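Local coordinates for protein ParA (Salmonella enterica subsp. enterica serovar Newport str. SL317, PDB 3EZF) that is a partition protein of the ParA family that probably binds adenine nucleotides and, in an ADP-dependent way, probably regulates transcription through a winged helix-turn-helix DNA-binding domain, at residues K54-A63 and D94-P102; A180-R191 and L236-D247. All blocks are in the same frame, centred on the assembly; numbering follows the deposited sequence.

Contact 1 of 2, residues K54-A63 and D94-P102; sequences KLSRRIVDQA and DIYAHRKIP. Unlike the reference sequence in segment 54-63: Asp-61 (reference Glu). With SO4 (sulfate ion), chain H; SO4 (sulfate ion), chain D.
Two arginines, Arg-58 from the helix side and Arg-99 from just past the partner helix, converge on one sulfate, probably taken up from the crystallisation liquor. Arg-99 directs both NH1 and NH2 at sulfate O3, the NH1 bond being 3.0 Å long, while Arg-58 reaches O4 through NH1 at 2.7 Å and O1 through NH2. Their guanidinium planes are turned 51° apart, and the anion probably offsets the charge of the two arginines, whose NH2 atoms lie close together. Arg-58 gets there by bends at chi2 and chi3, and its NH2 also donates to Gln-62 OE1 at 3.0 Å, from above the amide carbonyl plane of Gln-62, a bond that probably limits the rotation of the guanidinium. Ile-59 serves both arginines: its CG2 lies over one face of the Arg-99 guanidinium and its CD1 over one face of that of Arg-58. Elsewhere the contact is mostly apolar, though Lys-54, whose CB approaches Ile-101 CD1, turns its NZ outward to a second sulfate. Leu-55 lays CD1 over the Tyr-96 ring in a CH-pi contact, 4.0 Å from the centroid, while the tyrosine hydroxyl bonds to Pro-53 O. Ala-63 CB meets Ile-95 CG2 at 3.8 Å. Ser-56 OG caps the helix from 57 by accepting from Ile-59 N. Helix packing of this kind, with a small two-stranded antiparallel sheet nearby, belongs to the winged helix-turn-helix domain of ParA.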
loop_
_atom_site.group_PDB
_atom_site.type_symbol
_atom_site.label_atom_id
_atom_site.label_comp_id
_atom_site.label_asym_id
_atom_site.label_seq_id
_atom_site.Cartn_x
_atom_site.Cartn_y
_atom_site.Cartn_z
ATOM N N LYS A 54 -9.498 -13.868 -38.415
ATOM C CA LYS A 54 -9.496 -13.387 -39.785
ATOM C C LYS A 54 -8.297 -13.839 -40.614
ATOM O O LYS A 54 -7.965 -13.205 -41.618
ATOM C CB LYS A 54 -9.576 -11.860 -39.779
ATOM C CG LYS A 54 -10.596 -11.318 -38.795
ATOM C CD LYS A 54 -11.993 -11.897 -39.042
ATOM C CE LYS A 54 -12.801 -11.081 -40.036
ATOM N NZ LYS A 54 -13.255 -9.778 -39.449
ATOM N N LEU A 55 -7.656 -14.931 -40.208
ATOM C CA LEU A 55 -6.487 -15.430 -40.933
ATOM C C LEU A 55 -6.515 -16.952 -41.076
ATOM O O LEU A 55 -7.237 -17.647 -40.358
ATOM C CB LEU A 55 -5.189 -15.015 -40.220
ATOM C CG LEU A 55 -4.932 -13.529 -39.919
ATOM C CD1 LEU A 55 -3.605 -13.405 -39.225
ATOM C CD2 LEU A 55 -4.952 -12.683 -41.174
ATOM N N SER A 56 -5.704 -17.458 -41.996
ATOM C CA SER A 56 -5.619 -18.876 -42.267
ATOM C C SER A 56 -4.264 -19.144 -42.893
ATOM O O SER A 56 -3.596 -18.218 -43.340
ATOM C CB SER A 56 -6.709 -19.259 -43.248
ATOM O OG SER A 56 -6.453 -18.666 -44.507
ATOM N N ARG A 57 -3.862 -20.411 -42.944
ATOM C CA ARG A 57 -2.575 -20.764 -43.532
ATOM C C ARG A 57 -2.442 -20.276 -44.978
ATOM O O ARG A 57 -1.333 -20.111 -45.479
ATOM C CB ARG A 57 -2.345 -22.278 -43.455
ATOM C CG ARG A 57 -2.234 -22.828 -42.023
ATOM C CD ARG A 57 -1.547 -24.197 -41.994
ATOM N NE ARG A 57 -1.432 -24.755 -40.645
ATOM C CZ ARG A 57 -0.867 -25.932 -40.368
ATOM N NH1 ARG A 57 -0.362 -26.671 -41.342
ATOM N NH2 ARG A 57 -0.803 -26.380 -39.117
ATOM N N ARG A 58 -3.570 -20.033 -45.644
ATOM C CA ARG A 58 -3.547 -19.560 -47.026
ATOM C C ARG A 58 -3.315 -18.057 -47.020
ATOM O O ARG A 58 -2.536 -17.550 -47.829
ATOM C CB ARG A 58 -4.870 -19.893 -47.728
ATOM C CG ARG A 58 -4.896 -19.626 -49.234
ATOM C CD ARG A 58 -5.263 -18.189 -49.568
ATOM N NE ARG A 58 -6.638 -17.868 -49.177
ATOM C CZ ARG A 58 -7.181 -16.652 -49.254
ATOM N NH1 ARG A 58 -8.441 -16.459 -48.877
ATOM N NH2 ARG A 58 -6.462 -15.627 -49.698
ATOM N N ILE A 59 -3.982 -17.353 -46.100
ATOM C CA ILE A 59 -3.848 -15.896 -45.983
ATOM C C ILE A 59 -2.396 -15.530 -45.660
ATOM O O ILE A 59 -1.769 -14.734 -46.362
ATOM C CB ILE A 59 -4.705 -15.320 -44.834
ATOM C CG1 ILE A 59 -6.154 -15.808 -44.933
ATOM C CG2 ILE A 59 -4.597 -13.793 -44.831
ATOM C CD1 ILE A 59 -6.962 -15.165 -45.996
ATOM N N VAL A 60 -1.886 -16.114 -44.580
ATOM C CA VAL A 60 -0.526 -15.878 -44.122
ATOM C C VAL A 60 0.517 -16.130 -45.195
ATOM O O VAL A 60 1.285 -15.242 -45.547
ATOM C CB VAL A 60 -0.213 -16.767 -42.901
ATOM C CG1 VAL A 60 1.275 -16.777 -42.623
ATOM C CG2 VAL A 60 -0.989 -16.262 -41.682
ATOM N N ASP A 61 0.545 -17.354 -45.703
ATOM C CA ASP A 61 1.497 -17.741 -46.735
ATOM C C ASP A 61 1.443 -16.793 -47.936
ATOM O O ASP A 61 2.445 -16.570 -48.613
ATOM C CB ASP A 61 1.198 -19.171 -47.180
ATOM C CG ASP A 61 2.173 -19.677 -48.229
ATOM O OD1 ASP A 61 2.273 -19.059 -49.311
ATOM O OD2 ASP A 61 2.839 -20.703 -47.976
ATOM N N GLN A 62 0.266 -16.238 -48.193
ATOM C CA GLN A 62 0.071 -15.327 -49.305
ATOM C C GLN A 62 0.487 -13.933 -48.888
ATOM O O GLN A 62 1.074 -13.196 -49.666
ATOM C CB GLN A 62 -1.393 -15.329 -49.717
ATOM C CG GLN A 62 -1.688 -14.589 -50.995
ATOM C CD GLN A 62 -3.182 -14.449 -51.226
ATOM O OE1 GLN A 62 -3.916 -15.442 -51.241
ATOM N NE2 GLN A 62 -3.644 -13.214 -51.403
ATOM N N ALA A 63 0.171 -13.568 -47.653
ATOM C CA ALA A 63 0.541 -12.255 -47.125
ATOM C C ALA A 63 2.064 -12.141 -47.115
ATOM O O ALA A 63 2.619 -11.159 -47.606
ATOM C CB ALA A 63 0.006 -12.088 -45.711
ATOM N N ASP A 94 1.615 -6.161 -39.005
ATOM C CA ASP A 94 1.843 -5.692 -40.358
ATOM C C ASP A 94 1.150 -6.575 -41.403
ATOM O O ASP A 94 0.799 -6.099 -42.488
ATOM C CB ASP A 94 3.345 -5.586 -40.642
ATOM C CG ASP A 94 3.984 -4.385 -39.956
ATOM O OD1 ASP A 94 3.306 -3.347 -39.781
ATOM O OD2 ASP A 94 5.172 -4.474 -39.607
ATOM N N ILE A 95 0.949 -7.854 -41.083
ATOM C CA ILE A 95 0.271 -8.759 -42.004
ATOM C C ILE A 95 -1.198 -8.382 -41.992
ATOM O O ILE A 95 -1.855 -8.404 -43.032
ATOM C CB ILE A 95 0.407 -10.244 -41.582
ATOM C CG1 ILE A 95 1.753 -10.808 -42.047
ATOM C CG2 ILE A 95 -0.746 -11.061 -42.166
ATOM C CD1 ILE A 95 2.023 -12.197 -41.581
ATOM N N TYR A 96 -1.708 -8.042 -40.808
ATOM C CA TYR A 96 -3.110 -7.646 -40.654
ATOM C C TYR A 96 -3.300 -6.319 -41.371
ATOM O O TYR A 96 -4.392 -6.009 -41.872
ATOM C CB TYR A 96 -3.480 -7.452 -39.180
ATOM C CG TYR A 96 -3.934 -8.687 -38.445
ATOM C CD1 TYR A 96 -3.184 -9.212 -37.400
ATOM C CD2 TYR A 96 -5.146 -9.299 -38.758
ATOM C CE1 TYR A 96 -3.629 -10.319 -36.690
ATOM C CE2 TYR A 96 -5.608 -10.414 -38.051
ATOM C CZ TYR A 96 -4.847 -10.919 -37.017
ATOM O OH TYR A 96 -5.275 -12.028 -36.313
ATOM N N ALA A 97 -2.231 -5.527 -41.412
ATOM C CA ALA A 97 -2.296 -4.224 -42.059
ATOM C C ALA A 97 -2.263 -4.416 -43.569
ATOM O O ALA A 97 -2.978 -3.739 -44.317
ATOM C CB ALA A 97 -1.138 -3.350 -41.605
ATOM N N HIS A 98 -1.435 -5.349 -44.018
ATOM C CA HIS A 98 -1.344 -5.624 -45.435
ATOM C C HIS A 98 -2.698 -6.165 -45.897
ATOM O O HIS A 98 -3.175 -5.838 -46.975
ATOM C CB HIS A 98 -0.252 -6.645 -45.680
ATOM C CG HIS A 98 -0.107 -7.030 -47.110
ATOM N ND1 HIS A 98 0.191 -8.320 -47.502
ATOM C CD2 HIS A 98 -0.244 -6.314 -48.249
ATOM C CE1 HIS A 98 0.221 -8.378 -48.820
ATOM N NE2 HIS A 98 -0.039 -7.177 -49.298
ATOM N N ARG A 99 -3.323 -6.983 -45.057
ATOM C CA ARG A 99 -4.629 -7.567 -45.352
ATOM C C ARG A 99 -5.723 -6.511 -45.218
ATOM O O ARG A 99 -6.920 -6.823 -45.205
ATOM C CB ARG A 99 -4.902 -8.718 -44.379
ATOM C CG ARG A 99 -5.126 -10.054 -45.050
ATOM C CD ARG A 99 -4.096 -10.263 -46.151
ATOM N NE ARG A 99 -4.330 -11.468 -46.942
ATOM C CZ ARG A 99 -5.514 -11.843 -47.413
ATOM N NH1 ARG A 99 -6.599 -11.115 -47.174
ATOM N NH2 ARG A 99 -5.612 -12.954 -48.133
ATOM N N LYS A 100 -5.292 -5.261 -45.109
ATOM C CA LYS A 100 -6.189 -4.122 -44.957
ATOM C C LYS A 100 -7.297 -4.294 -43.919
ATOM O O LYS A 100 -8.442 -3.916 -44.167
ATOM C CB LYS A 100 -6.795 -3.734 -46.309
ATOM C CG LYS A 100 -5.868 -2.857 -47.141
ATOM C CD LYS A 100 -6.561 -2.246 -48.343
ATOM C CE LYS A 100 -6.768 -3.249 -49.472
ATOM N NZ LYS A 100 -7.424 -2.584 -50.652
ATOM N N ILE A 101 -6.951 -4.857 -42.761
ATOM C CA ILE A 101 -7.919 -5.049 -41.680
ATOM C C ILE A 101 -7.790 -3.856 -40.741
ATOM O O ILE A 101 -6.760 -3.669 -40.087
ATOM C CB ILE A 101 -7.641 -6.340 -40.899
ATOM C CG1 ILE A 101 -7.792 -7.543 -41.825
ATOM C CG2 ILE A 101 -8.595 -6.455 -39.729
ATOM C CD1 ILE A 101 -7.250 -8.821 -41.243
ATOM N N PRO A 102 -8.845 -3.040 -40.645
ATOM C CA PRO A 102 -8.835 -1.851 -39.782
ATOM C C PRO A 102 -8.289 -2.047 -38.371
ATOM O O PRO A 102 -8.587 -3.047 -37.709
ATOM C CB PRO A 102 -10.300 -1.405 -39.790
ATOM C CG PRO A 102 -11.041 -2.689 -39.983
ATOM C CD PRO A 102 -10.220 -3.373 -41.055
HETATM S S SO4 H . -9.224 -13.107 -49.969
HETATM O O1 SO4 H . -8.142 -13.184 -50.972
HETATM O O2 SO4 H . -10.190 -12.061 -50.363
HETATM O O3 SO4 H . -8.642 -12.775 -48.654
HETATM O O4 SO4 H . -9.924 -14.403 -49.881
HETATM S S SO4 D . -15.496 -10.430 -36.615
HETATM O O1 SO4 D . -15.439 -9.564 -37.811
HETATM O O2 SO4 D . -15.579 -9.584 -35.411
HETATM O O3 SO4 D . -14.283 -11.267 -36.550
HETATM O O4 SO4 D . -16.681 -11.311 -36.684
#

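Contact 2 of 2, residues A180-R191 and L236-D247; sequences AMLNNLDAETLR and LRRNIIDRVADD. Unlike the reference sequence in segment 180-191: Asn-184 (reference Asp). Unlike the reference sequence in segment 236-247: Arg-238 (reference Lys), Asn-239 (reference Lys), Asp-242 (reference Glu).
Met-181 and Ile-240 meet at about a right angle, with Met-181 CG 3.5 Å from Ile-240 CD1. The methionine chain is extended through chi2 and then bends at chi3 (80°), which carries CE round to the backbone and CB of Leu-236. Ile-240 holds CG1 anti to its carbonyl carbon, and its extended end (chi2 180°) brings CD1 against both Met-181 CG and Ala-180 CB, 3.9 Å from the latter. The Asn-239 side chain, buried and directed at the other segment, packs against the backbone of Met-181. On the far side of the loop 183-186, Leu-190 takes over the apolar packing. Its two methyls divide the work: CD1 faces Arg-243 CB at 3.8 Å and Val-244 CG1 at 4.1 Å, while CD2 reaches Ile-240 CG1. Arg-243 passes its CD beside Leu-185 O at 3.4 Å. Next to it, Ala-187 CB abuts Arg-243 O.

The charged contact lies toward the outside. Asp-247 lies over one face of the Arg-191 guanidinium, the carboxylate plane turned 76° from it; Arg-191 NH1 and Asp-247 OD1 are 3.8 Å apart, a long salt bridge in which charge alone acts. Within 180-191, Asp-186 is the N-cap of the helix that starts at 187, accepting from Thr-189 N.

Together these side chains fasten helices 177-182 and 187-194 to helix 235-241 and the turn that follows it. Behind the contact, Leu-236 and Ile-241 rest on Ile-253 and Val-244 on Ile-251, both in strand 250-254 of the parallel sheet, while Met-181 also touches Trp-219 of helix 219-226.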
loop_
_atom_site.group_PDB
_atom_site.type_symbol
_atom_site.label_atom_id
_atom_site.label_comp_id
_atom_site.label_asym_id
_atom_site.label_seq_id
_atom_site.Cartn_x
_atom_site.Cartn_y
_atom_site.Cartn_z
ATOM N N ALA A 180 4.593 16.563 -14.333
ATOM C CA ALA A 180 4.268 16.920 -15.711
ATOM C C ALA A 180 3.033 17.805 -15.781
ATOM O O ALA A 180 2.973 18.743 -16.577
ATOM C CB ALA A 180 4.063 15.692 -16.530
ATOM N N MET A 181 2.045 17.529 -14.940
ATOM C CA MET A 181 0.823 18.328 -14.941
ATOM C C MET A 181 1.088 19.770 -14.534
ATOM O O MET A 181 0.497 20.700 -15.064
ATOM C CB MET A 181 -0.192 17.739 -13.973
ATOM C CG MET A 181 -0.643 16.340 -14.298
ATOM S SD MET A 181 -1.599 15.603 -12.886
ATOM C CE MET A 181 -3.135 16.360 -13.179
ATOM N N LEU A 182 1.970 19.947 -13.567
ATOM C CA LEU A 182 2.287 21.280 -13.073
ATOM C C LEU A 182 3.189 22.082 -14.015
ATOM O O LEU A 182 3.140 23.315 -14.023
ATOM C CB LEU A 182 2.930 21.183 -11.681
ATOM C CG LEU A 182 2.005 20.723 -10.543
ATOM C CD1 LEU A 182 2.793 20.581 -9.231
ATOM C CD2 LEU A 182 0.878 21.733 -10.387
ATOM N N ASN A 183 3.985 21.390 -14.828
ATOM C CA ASN A 183 4.901 22.073 -15.733
ATOM C C ASN A 183 4.331 22.508 -17.076
ATOM O O ASN A 183 5.086 22.889 -17.971
ATOM C CB ASN A 183 6.142 21.219 -15.971
ATOM C CG ASN A 183 6.836 20.848 -14.690
ATOM O OD1 ASN A 183 6.923 21.654 -13.770
ATOM N ND2 ASN A 183 7.348 19.625 -14.624
ATOM N N ASN A 184 3.012 22.464 -17.226
ATOM C CA ASN A 184 2.388 22.873 -18.480
ATOM C C ASN A 184 3.252 22.494 -19.706
ATOM O O ASN A 184 3.559 23.344 -20.543
ATOM C CB ASN A 184 2.164 24.383 -18.455
ATOM C CG ASN A 184 1.068 24.826 -19.391
ATOM O OD1 ASN A 184 0.723 24.126 -20.335
ATOM N ND2 ASN A 184 0.517 26.005 -19.139
ATOM N N LEU A 185 3.646 21.222 -19.794
ATOM C CA LEU A 185 4.462 20.727 -20.903
ATOM C C LEU A 185 3.684 20.696 -22.205
ATOM O O LEU A 185 2.464 20.880 -22.219
ATOM C CB LEU A 185 4.968 19.324 -20.609
ATOM C CG LEU A 185 5.723 19.155 -19.295
ATOM C CD1 LEU A 185 6.356 17.757 -19.270
ATOM C CD2 LEU A 185 6.782 20.238 -19.165
ATOM N N ASP A 186 4.405 20.436 -23.292
ATOM C CA ASP A 186 3.835 20.390 -24.639
ATOM C C ASP A 186 3.780 18.957 -25.146
ATOM O O ASP A 186 4.466 18.075 -24.627
ATOM C CB ASP A 186 4.699 21.232 -25.579
ATOM C CG ASP A 186 6.173 20.835 -25.514
ATOM O OD1 ASP A 186 6.632 20.044 -26.367
ATOM O OD2 ASP A 186 6.873 21.297 -24.589
ATOM N N ALA A 187 2.980 18.731 -26.181
ATOM C CA ALA A 187 2.832 17.394 -26.739
ATOM C C ALA A 187 4.154 16.663 -26.976
ATOM O O ALA A 187 4.309 15.496 -26.620
ATOM C CB ALA A 187 2.037 17.469 -28.028
ATOM N N GLU A 188 5.111 17.358 -27.568
ATOM C CA GLU A 188 6.407 16.771 -27.881
ATOM C C GLU A 188 7.178 16.358 -26.637
ATOM O O GLU A 188 7.704 15.250 -26.565
ATOM C CB GLU A 188 7.239 17.767 -28.687
ATOM C CG GLU A 188 6.449 18.505 -29.772
ATOM C CD GLU A 188 5.320 19.380 -29.204
ATOM O OE1 GLU A 188 5.609 20.424 -28.563
ATOM O OE2 GLU A 188 4.137 19.011 -29.397
ATOM N N THR A 189 7.250 17.254 -25.659
ATOM C CA THR A 189 7.974 16.964 -24.429
ATOM C C THR A 189 7.448 15.686 -23.780
ATOM O O THR A 189 8.232 14.818 -23.397
ATOM C CB THR A 189 7.870 18.139 -23.404
ATOM O OG1 THR A 189 8.318 19.362 -24.008
ATOM C CG2 THR A 189 8.733 17.848 -22.173
ATOM N N LEU A 190 6.131 15.563 -23.654
ATOM C CA LEU A 190 5.556 14.368 -23.038
ATOM C C LEU A 190 5.956 13.130 -23.832
ATOM O O LEU A 190 6.295 12.088 -23.276
ATOM C CB LEU A 190 4.040 14.484 -22.995
ATOM C CG LEU A 190 3.551 15.558 -22.033
ATOM C CD1 LEU A 190 2.233 16.117 -22.517
ATOM C CD2 LEU A 190 3.443 14.970 -20.635
ATOM N N ARG A 191 5.934 13.286 -25.148
ATOM C CA ARG A 191 6.267 12.237 -26.103
ATOM C C ARG A 191 7.694 11.681 -26.027
ATOM O O ARG A 191 7.896 10.510 -25.720
ATOM C CB ARG A 191 6.001 12.778 -27.512
ATOM C CG ARG A 191 6.037 11.762 -28.628
ATOM C CD ARG A 191 5.712 12.431 -29.956
ATOM N NE ARG A 191 4.649 13.425 -29.809
ATOM C CZ ARG A 191 3.679 13.636 -30.697
ATOM N NH1 ARG A 191 3.621 12.915 -31.809
ATOM N NH2 ARG A 191 2.772 14.575 -30.479
ATOM N N LEU A 236 -5.217 17.275 -15.193
ATOM C CA LEU A 236 -4.914 15.984 -15.824
ATOM C C LEU A 236 -5.436 15.898 -17.263
ATOM O O LEU A 236 -4.733 15.437 -18.140
ATOM C CB LEU A 236 -5.502 14.816 -14.999
ATOM C CG LEU A 236 -4.882 13.409 -15.092
ATOM C CD1 LEU A 236 -5.921 12.394 -14.671
ATOM C CD2 LEU A 236 -4.416 13.087 -16.482
ATOM N N ARG A 237 -6.665 16.342 -17.504
ATOM C CA ARG A 237 -7.236 16.275 -18.845
ATOM C C ARG A 237 -6.612 17.300 -19.773
ATOM O O ARG A 237 -6.452 17.048 -20.957
ATOM C CB ARG A 237 -8.756 16.515 -18.809
ATOM C CG ARG A 237 -9.638 15.410 -19.441
ATOM C CD ARG A 237 -9.547 15.229 -20.967
ATOM N NE ARG A 237 -10.086 13.907 -21.330
ATOM C CZ ARG A 237 -10.346 13.468 -22.567
ATOM N NH1 ARG A 237 -10.132 14.233 -23.632
ATOM N NH2 ARG A 237 -10.820 12.241 -22.740
ATOM N N ARG A 238 -6.253 18.455 -19.239
ATOM C CA ARG A 238 -5.698 19.501 -20.070
ATOM C C ARG A 238 -4.194 19.490 -20.310
ATOM O O ARG A 238 -3.752 19.788 -21.409
ATOM C CB ARG A 238 -6.081 20.864 -19.497
ATOM C CG ARG A 238 -6.250 21.926 -20.561
ATOM C CD ARG A 238 -5.916 23.318 -20.039
ATOM N NE ARG A 238 -4.481 23.484 -19.806
ATOM C CZ ARG A 238 -3.808 24.598 -20.085
ATOM N NH1 ARG A 238 -4.447 25.642 -20.606
ATOM N NH2 ARG A 238 -2.500 24.669 -19.852
ATOM N N ASN A 239 -3.402 19.149 -19.299
ATOM C CA ASN A 239 -1.953 19.195 -19.447
ATOM C C ASN A 239 -1.237 17.911 -19.848
ATOM O O ASN A 239 -0.047 17.937 -20.157
ATOM C CB ASN A 239 -1.336 19.780 -18.165
ATOM C CG ASN A 239 -1.738 21.229 -17.934
ATOM O OD1 ASN A 239 -1.443 21.805 -16.891
ATOM N ND2 ASN A 239 -2.411 21.822 -18.912
ATOM N N ILE A 240 -1.944 16.789 -19.839
ATOM C CA ILE A 240 -1.325 15.538 -20.251
ATOM C C ILE A 240 -2.184 14.787 -21.256
ATOM O O ILE A 240 -1.792 14.626 -22.411
ATOM C CB ILE A 240 -1.027 14.589 -19.043
ATOM C CG1 ILE A 240 0.085 15.196 -18.165
ATOM C CG2 ILE A 240 -0.611 13.195 -19.568
ATOM C CD1 ILE A 240 0.465 14.383 -16.954
ATOM N N ILE A 241 -3.362 14.357 -20.807
ATOM C CA ILE A 241 -4.300 13.583 -21.621
ATOM C C ILE A 241 -4.655 14.213 -22.948
ATOM O O ILE A 241 -4.437 13.603 -23.993
ATOM C CB ILE A 241 -5.606 13.260 -20.826
ATOM C CG1 ILE A 241 -5.319 12.141 -19.813
ATOM C CG2 ILE A 241 -6.718 12.820 -21.770
ATOM C CD1 ILE A 241 -6.472 11.802 -18.908
ATOM N N ASP A 242 -5.202 15.423 -22.928
ATOM C CA ASP A 242 -5.555 16.078 -24.185
ATOM C C ASP A 242 -4.316 16.391 -25.028
ATOM O O ASP A 242 -4.419 16.550 -26.235
ATOM C CB ASP A 242 -6.358 17.364 -23.939
ATOM C CG ASP A 242 -7.865 17.136 -24.006
ATOM O OD1 ASP A 242 -8.280 16.056 -24.478
ATOM O OD2 ASP A 242 -8.642 18.036 -23.605
ATOM N N ARG A 243 -3.143 16.455 -24.407
ATOM C CA ARG A 243 -1.930 16.757 -25.157
ATOM C C ARG A 243 -1.311 15.529 -25.848
ATOM O O ARG A 243 -0.397 15.664 -26.667
ATOM C CB ARG A 243 -0.890 17.425 -24.247
ATOM C CG ARG A 243 -1.416 18.645 -23.507
ATOM C CD ARG A 243 -0.468 19.821 -23.583
ATOM N NE ARG A 243 -1.002 20.879 -24.441
ATOM C CZ ARG A 243 -1.842 21.841 -24.051
ATOM N NH1 ARG A 243 -2.265 21.908 -22.791
ATOM N NH2 ARG A 243 -2.267 22.742 -24.940
ATOM N N VAL A 244 -1.797 14.336 -25.508
ATOM C CA VAL A 244 -1.305 13.094 -26.125
ATOM C C VAL A 244 -2.481 12.306 -26.720
ATOM O O VAL A 244 -2.353 11.138 -27.096
ATOM C CB VAL A 244 -0.577 12.181 -25.118
ATOM C CG1 VAL A 244 0.517 12.945 -24.442
ATOM C CG2 VAL A 244 -1.565 11.589 -24.122
ATOM N N ALA A 245 -3.625 12.978 -26.800
ATOM C CA ALA A 245 -4.851 12.405 -27.326
ATOM C C ALA A 245 -4.703 11.653 -28.648
ATOM O O ALA A 245 -5.218 10.550 -28.782
ATOM C CB ALA A 245 -5.911 13.502 -27.460
ATOM N N ASP A 246 -4.015 12.227 -29.632
ATOM C CA ASP A 246 -3.871 11.533 -30.914
ATOM C C ASP A 246 -2.704 10.555 -30.871
ATOM O O ASP A 246 -1.902 10.522 -31.790
ATOM C CB ASP A 246 -3.638 12.539 -32.043
ATOM C CG ASP A 246 -4.786 13.509 -32.207
ATOM O OD1 ASP A 246 -5.921 13.034 -32.406
ATOM O OD2 ASP A 246 -4.562 14.738 -32.140
ATOM N N ASP A 247 -2.597 9.754 -29.817
ATOM C CA ASP A 247 -1.466 8.836 -29.717
ATOM C C ASP A 247 -1.759 7.545 -28.966
ATOM O O ASP A 247 -0.962 6.594 -29.002
ATOM C CB ASP A 247 -0.292 9.529 -29.023
ATOM C CG ASP A 247 0.209 10.731 -29.782
ATOM O OD1 ASP A 247 0.799 10.553 -30.866
ATOM O OD2 ASP A 247 0.005 11.862 -29.292
#

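The two contacts belong to different parts of the chain: contact 1 to the helix-turn-helix region and contact 2 to the P-loop AAA region, their centres about 35 Å apart and their nearest atoms about 15 Å. They share no helix or strand. Both are partly buried, but contact 2 lies nearer the centre of the chain, at about 17 Å against 28 Å, and backs onto the parallel sheet. Their chemistry differs too: contact 1 combines an aromatic and aliphatic patch with an outer pair of like charges joined by an anion, whereas contact 2 relies on interlocking aliphatic chains, with opposite charges meeting only loosely at its margin.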